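Local coordinates for protein pilin (Clostridioides difficile, PDB 6T8S) that serves as the major pilin PilA1, the subunit that probably polymerises into the type IV pilus fibres of this bacterium, at residues I40-L53 against K69-L81. Sequence-based numbering, arbitrary orientation.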
loop_
_atom_site.group_PDB
_atom_site.type_symbol
_atom_site.label_atom_id
_atom_site.label_comp_id
_atom_site.label_asym_id
_atom_site.label_seq_id
_atom_site.Cartn_x
_atom_site.Cartn_y
_atom_site.Cartn_z
ATOM N N ILE A 40 -4.925 9.828 -12.272
ATOM C CA ILE A 40 -4.507 8.874 -11.207
ATOM C C ILE A 40 -5.535 7.747 -11.155
ATOM O O ILE A 40 -6.729 8.020 -11.071
ATOM C CB ILE A 40 -4.399 9.667 -9.884
ATOM C CG1 ILE A 40 -3.273 10.705 -9.951
ATOM C CG2 ILE A 40 -4.244 8.760 -8.688
ATOM C CD1 ILE A 40 -1.900 10.112 -10.153
ATOM N N PRO A 41 -5.127 6.456 -11.216
ATOM C CA PRO A 41 -6.064 5.346 -11.082
ATOM C C PRO A 41 -6.532 5.227 -9.626
ATOM O O PRO A 41 -5.696 5.128 -8.754
ATOM C CB PRO A 41 -5.263 4.097 -11.458
ATOM C CG PRO A 41 -3.836 4.488 -11.130
ATOM C CD PRO A 41 -3.748 5.980 -11.398
ATOM N N VAL A 42 -7.843 5.229 -9.405
ATOM C CA VAL A 42 -8.405 5.062 -8.035
ATOM C C VAL A 42 -9.450 3.958 -8.058
ATOM O O VAL A 42 -10.124 3.774 -9.085
ATOM C CB VAL A 42 -8.989 6.377 -7.498
ATOM C CG1 VAL A 42 -7.913 7.422 -7.301
ATOM C CG2 VAL A 42 -10.102 6.890 -8.390
ATOM N N THR A 43 -9.594 3.256 -6.939
ATOM C CA THR A 43 -10.696 2.296 -6.709
ATOM C C THR A 43 -11.984 3.108 -6.700
ATOM O O THR A 43 -12.028 4.169 -6.099
ATOM C CB THR A 43 -10.492 1.505 -5.412
ATOM O OG1 THR A 43 -9.234 0.825 -5.472
ATOM C CG2 THR A 43 -11.589 0.493 -5.154
ATOM N N PRO A 44 -13.054 2.670 -7.395
ATOM C CA PRO A 44 -14.331 3.375 -7.319
ATOM C C PRO A 44 -14.801 3.525 -5.862
ATOM O O PRO A 44 -14.587 2.615 -5.065
ATOM C CB PRO A 44 -15.298 2.480 -8.096
ATOM C CG PRO A 44 -14.405 1.668 -9.039
ATOM C CD PRO A 44 -13.092 1.508 -8.294
ATOM N N ASP A 45 -15.424 4.662 -5.557
ATOM C CA ASP A 45 -16.027 4.954 -4.231
ATOM C C ASP A 45 -16.886 3.766 -3.811
ATOM O O ASP A 45 -17.695 3.294 -4.636
ATOM C CB ASP A 45 -16.909 6.205 -4.255
ATOM C CG ASP A 45 -16.164 7.526 -4.240
ATOM O OD1 ASP A 45 -14.926 7.512 -4.074
ATOM O OD2 ASP A 45 -16.836 8.567 -4.379
ATOM N N GLY A 46 -16.734 3.320 -2.569
ATOM C CA GLY A 46 -17.573 2.273 -1.962
ATOM C C GLY A 46 -17.100 0.869 -2.279
ATOM O O GLY A 46 -17.824 -0.066 -1.927
ATOM N N GLN A 47 -15.929 0.714 -2.910
ATOM C CA GLN A 47 -15.389 -0.607 -3.323
ATOM C C GLN A 47 -13.974 -0.792 -2.762
ATOM O O GLN A 47 -13.346 0.197 -2.337
ATOM C CB GLN A 47 -15.345 -0.732 -4.849
ATOM C CG GLN A 47 -16.705 -0.574 -5.511
ATOM C CD GLN A 47 -16.661 -0.768 -7.008
ATOM O OE1 GLN A 47 -15.689 -1.270 -7.578
ATOM N NE2 GLN A 47 -17.726 -0.340 -7.669
ATOM N N THR A 48 -13.496 -2.030 -2.799
ATOM C CA THR A 48 -12.089 -2.394 -2.515
ATOM C C THR A 48 -11.495 -3.002 -3.794
ATOM O O THR A 48 -12.253 -3.200 -4.768
ATOM C CB THR A 48 -12.008 -3.311 -1.289
ATOM O OG1 THR A 48 -12.610 -4.566 -1.597
ATOM C CG2 THR A 48 -12.701 -2.727 -0.077
ATOM N N GLY A 49 -10.187 -3.263 -3.796
ATOM C CA GLY A 49 -9.533 -4.039 -4.865
ATOM C C GLY A 49 -8.908 -3.155 -5.938
ATOM O O GLY A 49 -9.048 -1.929 -5.882
ATOM N N LEU A 50 -8.206 -3.789 -6.876
ATOM C CA LEU A 50 -7.321 -3.121 -7.864
ATOM C C LEU A 50 -7.837 -3.348 -9.288
ATOM O O LEU A 50 -7.054 -3.160 -10.237
ATOM C CB LEU A 50 -5.918 -3.711 -7.691
ATOM C CG LEU A 50 -5.297 -3.481 -6.316
ATOM C CD1 LEU A 50 -3.961 -4.190 -6.190
ATOM C CD2 LEU A 50 -5.158 -1.995 -6.034
ATOM N N SER A 51 -9.119 -3.671 -9.471
ATOM C CA SER A 51 -9.668 -3.974 -10.820
ATOM C C SER A 51 -9.541 -2.756 -11.758
ATOM O O SER A 51 -9.520 -2.978 -13.002
ATOM C CB SER A 51 -11.088 -4.506 -10.725
ATOM O OG SER A 51 -11.952 -3.456 -10.355
ATOM N N VAL A 52 -9.415 -1.526 -11.231
ATOM C CA VAL A 52 -9.143 -0.306 -12.053
ATOM C C VAL A 52 -7.878 -0.526 -12.910
ATOM O O VAL A 52 -7.820 0.016 -14.041
ATOM C CB VAL A 52 -9.032 0.963 -11.180
ATOM C CG1 VAL A 52 -7.828 0.924 -10.253
ATOM C CG2 VAL A 52 -9.015 2.238 -12.011
ATOM N N LEU A 53 -6.917 -1.323 -12.436
ATOM C CA LEU A 53 -5.639 -1.592 -13.172
ATOM C C LEU A 53 -5.698 -2.886 -13.994
ATOM O O LEU A 53 -4.625 -3.299 -14.497
ATOM C CB LEU A 53 -4.492 -1.671 -12.163
ATOM C CG LEU A 53 -4.176 -0.407 -11.369
ATOM C CD1 LEU A 53 -3.006 -0.669 -10.438
ATOM C CD2 LEU A 53 -3.859 0.769 -12.276
ATOM N N LYS A 69 -7.002 -6.198 2.572
ATOM C CA LYS A 69 -7.262 -6.077 1.114
ATOM C C LYS A 69 -6.600 -4.803 0.587
ATOM O O LYS A 69 -6.513 -3.804 1.319
ATOM C CB LYS A 69 -8.763 -6.020 0.830
ATOM C CG LYS A 69 -9.485 -7.357 0.909
ATOM C CD LYS A 69 -10.973 -7.227 0.677
ATOM C CE LYS A 69 -11.756 -8.400 1.226
ATOM N NZ LYS A 69 -13.176 -8.335 0.808
ATOM N N TYR A 70 -6.173 -4.820 -0.671
ATOM C CA TYR A 70 -5.582 -3.637 -1.331
ATOM C C TYR A 70 -6.707 -2.777 -1.917
ATOM O O TYR A 70 -7.718 -3.335 -2.396
ATOM C CB TYR A 70 -4.629 -4.057 -2.453
ATOM C CG TYR A 70 -3.362 -4.760 -2.031
ATOM C CD1 TYR A 70 -2.424 -4.126 -1.234
ATOM C CD2 TYR A 70 -3.054 -6.031 -2.495
ATOM C CE1 TYR A 70 -1.239 -4.746 -0.871
ATOM C CE2 TYR A 70 -1.870 -6.665 -2.149
ATOM C CZ TYR A 70 -0.952 -6.018 -1.340
ATOM O OH TYR A 70 0.225 -6.616 -0.984
ATOM N N LYS A 71 -6.508 -1.462 -1.934
ATOM C CA LYS A 71 -7.268 -0.538 -2.819
ATOM C C LYS A 71 -6.405 0.691 -3.108
ATOM O O LYS A 71 -5.369 0.860 -2.442
ATOM C CB LYS A 71 -8.645 -0.212 -2.216
ATOM C CG LYS A 71 -8.671 0.708 -1.015
ATOM C CD LYS A 71 -10.118 1.077 -0.589
ATOM C CE LYS A 71 -10.732 2.198 -1.405
ATOM N NZ LYS A 71 -12.143 2.500 -1.040
ATOM N N LEU A 72 -6.811 1.490 -4.090
ATOM C CA LEU A 72 -6.096 2.711 -4.515
ATOM C C LEU A 72 -6.942 3.924 -4.135
ATOM O O LEU A 72 -8.142 3.926 -4.491
ATOM C CB LEU A 72 -5.872 2.666 -6.029
ATOM C CG LEU A 72 -4.900 1.593 -6.516
ATOM C CD1 LEU A 72 -4.872 1.555 -8.030
ATOM C CD2 LEU A 72 -3.511 1.837 -5.973
ATOM N N ILE A 73 -6.329 4.884 -3.445
ATOM C CA ILE A 73 -6.976 6.152 -3.020
ATOM C C ILE A 73 -6.102 7.338 -3.428
ATOM O O ILE A 73 -4.858 7.208 -3.545
ATOM C CB ILE A 73 -7.290 6.156 -1.513
ATOM C CG1 ILE A 73 -6.024 6.181 -0.655
ATOM C CG2 ILE A 73 -8.232 4.999 -1.175
ATOM C CD1 ILE A 73 -6.275 6.316 0.836
ATOM N N LYS A 74 -6.743 8.487 -3.590
ATOM C CA LYS A 74 -6.036 9.763 -3.812
ATOM C C LYS A 74 -6.008 10.494 -2.470
ATOM O O LYS A 74 -7.069 10.578 -1.810
ATOM C CB LYS A 74 -6.712 10.526 -4.953
ATOM C CG LYS A 74 -6.056 11.853 -5.293
ATOM C CD LYS A 74 -6.390 12.350 -6.678
ATOM C CE LYS A 74 -6.429 13.862 -6.760
ATOM N NZ LYS A 74 -7.097 14.318 -8.003
ATOM N N VAL A 75 -4.827 10.921 -2.046
ATOM C CA VAL A 75 -4.615 11.737 -0.817
ATOM C C VAL A 75 -3.928 13.027 -1.266
ATOM O O VAL A 75 -2.765 12.958 -1.651
ATOM C CB VAL A 75 -3.803 10.978 0.246
ATOM C CG1 VAL A 75 -3.664 11.794 1.524
ATOM C CG2 VAL A 75 -4.421 9.620 0.553
ATOM N N GLY A 76 -4.657 14.147 -1.280
ATOM C CA GLY A 76 -4.204 15.382 -1.951
ATOM C C GLY A 76 -3.860 15.114 -3.407
ATOM O O GLY A 76 -4.756 14.692 -4.159
ATOM N N ASN A 77 -2.599 15.322 -3.786
ATOM C CA ASN A 77 -2.089 15.146 -5.172
ATOM C C ASN A 77 -1.481 13.745 -5.343
ATOM O O ASN A 77 -1.076 13.424 -6.474
ATOM C CB ASN A 77 -1.061 16.228 -5.528
ATOM C CG ASN A 77 0.101 16.297 -4.552
ATOM O OD1 ASN A 77 -0.093 16.209 -3.339
ATOM N ND2 ASN A 77 1.313 16.447 -5.065
ATOM N N LYS A 78 -1.430 12.929 -4.281
ATOM C CA LYS A 78 -0.686 11.640 -4.272
ATOM C C LYS A 78 -1.623 10.461 -4.547
ATOM O O LYS A 78 -2.762 10.466 -4.043
ATOM C CB LYS A 78 0.024 11.468 -2.928
ATOM C CG LYS A 78 1.131 12.484 -2.674
ATOM C CD LYS A 78 1.816 12.274 -1.353
ATOM C CE LYS A 78 2.804 13.365 -0.995
ATOM N NZ LYS A 78 2.140 14.688 -0.942
ATOM N N LEU A 79 -1.130 9.462 -5.282
ATOM C CA LEU A 79 -1.735 8.107 -5.345
ATOM C C LEU A 79 -1.169 7.266 -4.206
ATOM O O LEU A 79 0.068 7.200 -4.071
ATOM C CB LEU A 79 -1.438 7.422 -6.680
ATOM C CG LEU A 79 -2.004 6.009 -6.791
ATOM C CD1 LEU A 79 -3.520 6.027 -6.692
ATOM C CD2 LEU A 79 -1.562 5.333 -8.075
ATOM N N VAL A 80 -2.054 6.614 -3.451
ATOM C CA VAL A 80 -1.690 5.851 -2.226
ATOM C C VAL A 80 -2.262 4.437 -2.348
ATOM O O VAL A 80 -3.449 4.272 -2.712
ATOM C CB VAL A 80 -2.195 6.575 -0.963
ATOM C CG1 VAL A 80 -1.995 5.742 0.291
ATOM C CG2 VAL A 80 -1.537 7.940 -0.821
ATOM N N LEU A 81 -1.434 3.444 -2.044
ATOM C CA LEU A 81 -1.877 2.049 -1.889
ATOM C C LEU A 81 -2.352 1.893 -0.441
ATOM O O LEU A 81 -1.537 2.028 0.487
ATOM C CB LEU A 81 -0.717 1.101 -2.214
ATOM C CG LEU A 81 -1.035 -0.382 -2.059
ATOM C CD1 LEU A 81 -2.092 -0.830 -3.056
ATOM C CD2 LEU A 81 0.237 -1.220 -2.185
HETATM O O HOH W 1 -10.415 5.231 -3.983
#
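Thr43 and Leu72 grip each other through two hydrogen bonds. Thr43 N donates to Leu72 O at 2.9 Å, while Leu72 N points almost dead straight (179°) at Thr43 OG1, also 2.9 Å away. That hydroxyl donates to Gly49 O at 2.8 Å, tying the two limbs of the 40-53 loop together; with chi1 at -57°, OG1 sits beside its own backbone N. A water donates to Thr43 O and Leu72 O, giving the latter a second partner. Further along, Gly49 N makes a bent hydrogen bond to Tyr70 O. The Lys71 chain, bent at chi3 (-82°), brings NZ to 2.9 Å from the carbonyl O of Gln47, the residue that ends the type II turn begun at Pro44. This is the start of the αβ-loop of a type IV pilin, which here follows helix 9-37 and lies along the hairpin of strands 70-75 and 78-83. Leu72 packs against Leu50, Val52 and Leu53: its CG meets Leu50 CD2 at 3.6 Å, the two side chains crossing near a right angle, and its CD1 touches Val52 CG1 and Leu53 CD1. Leu50 and Val52 also rest on the helix, at Val26 and Tyr33. At the other end Leu79 and Ile40 lie alongside each other, pointing opposite ways, with Leu79 CD1 a tight 3.5 Å from Ile40 CG2; Leu79 CD2 packs on the Pro41 ring. Pro41 O is buried here without a hydrogen-bond partner.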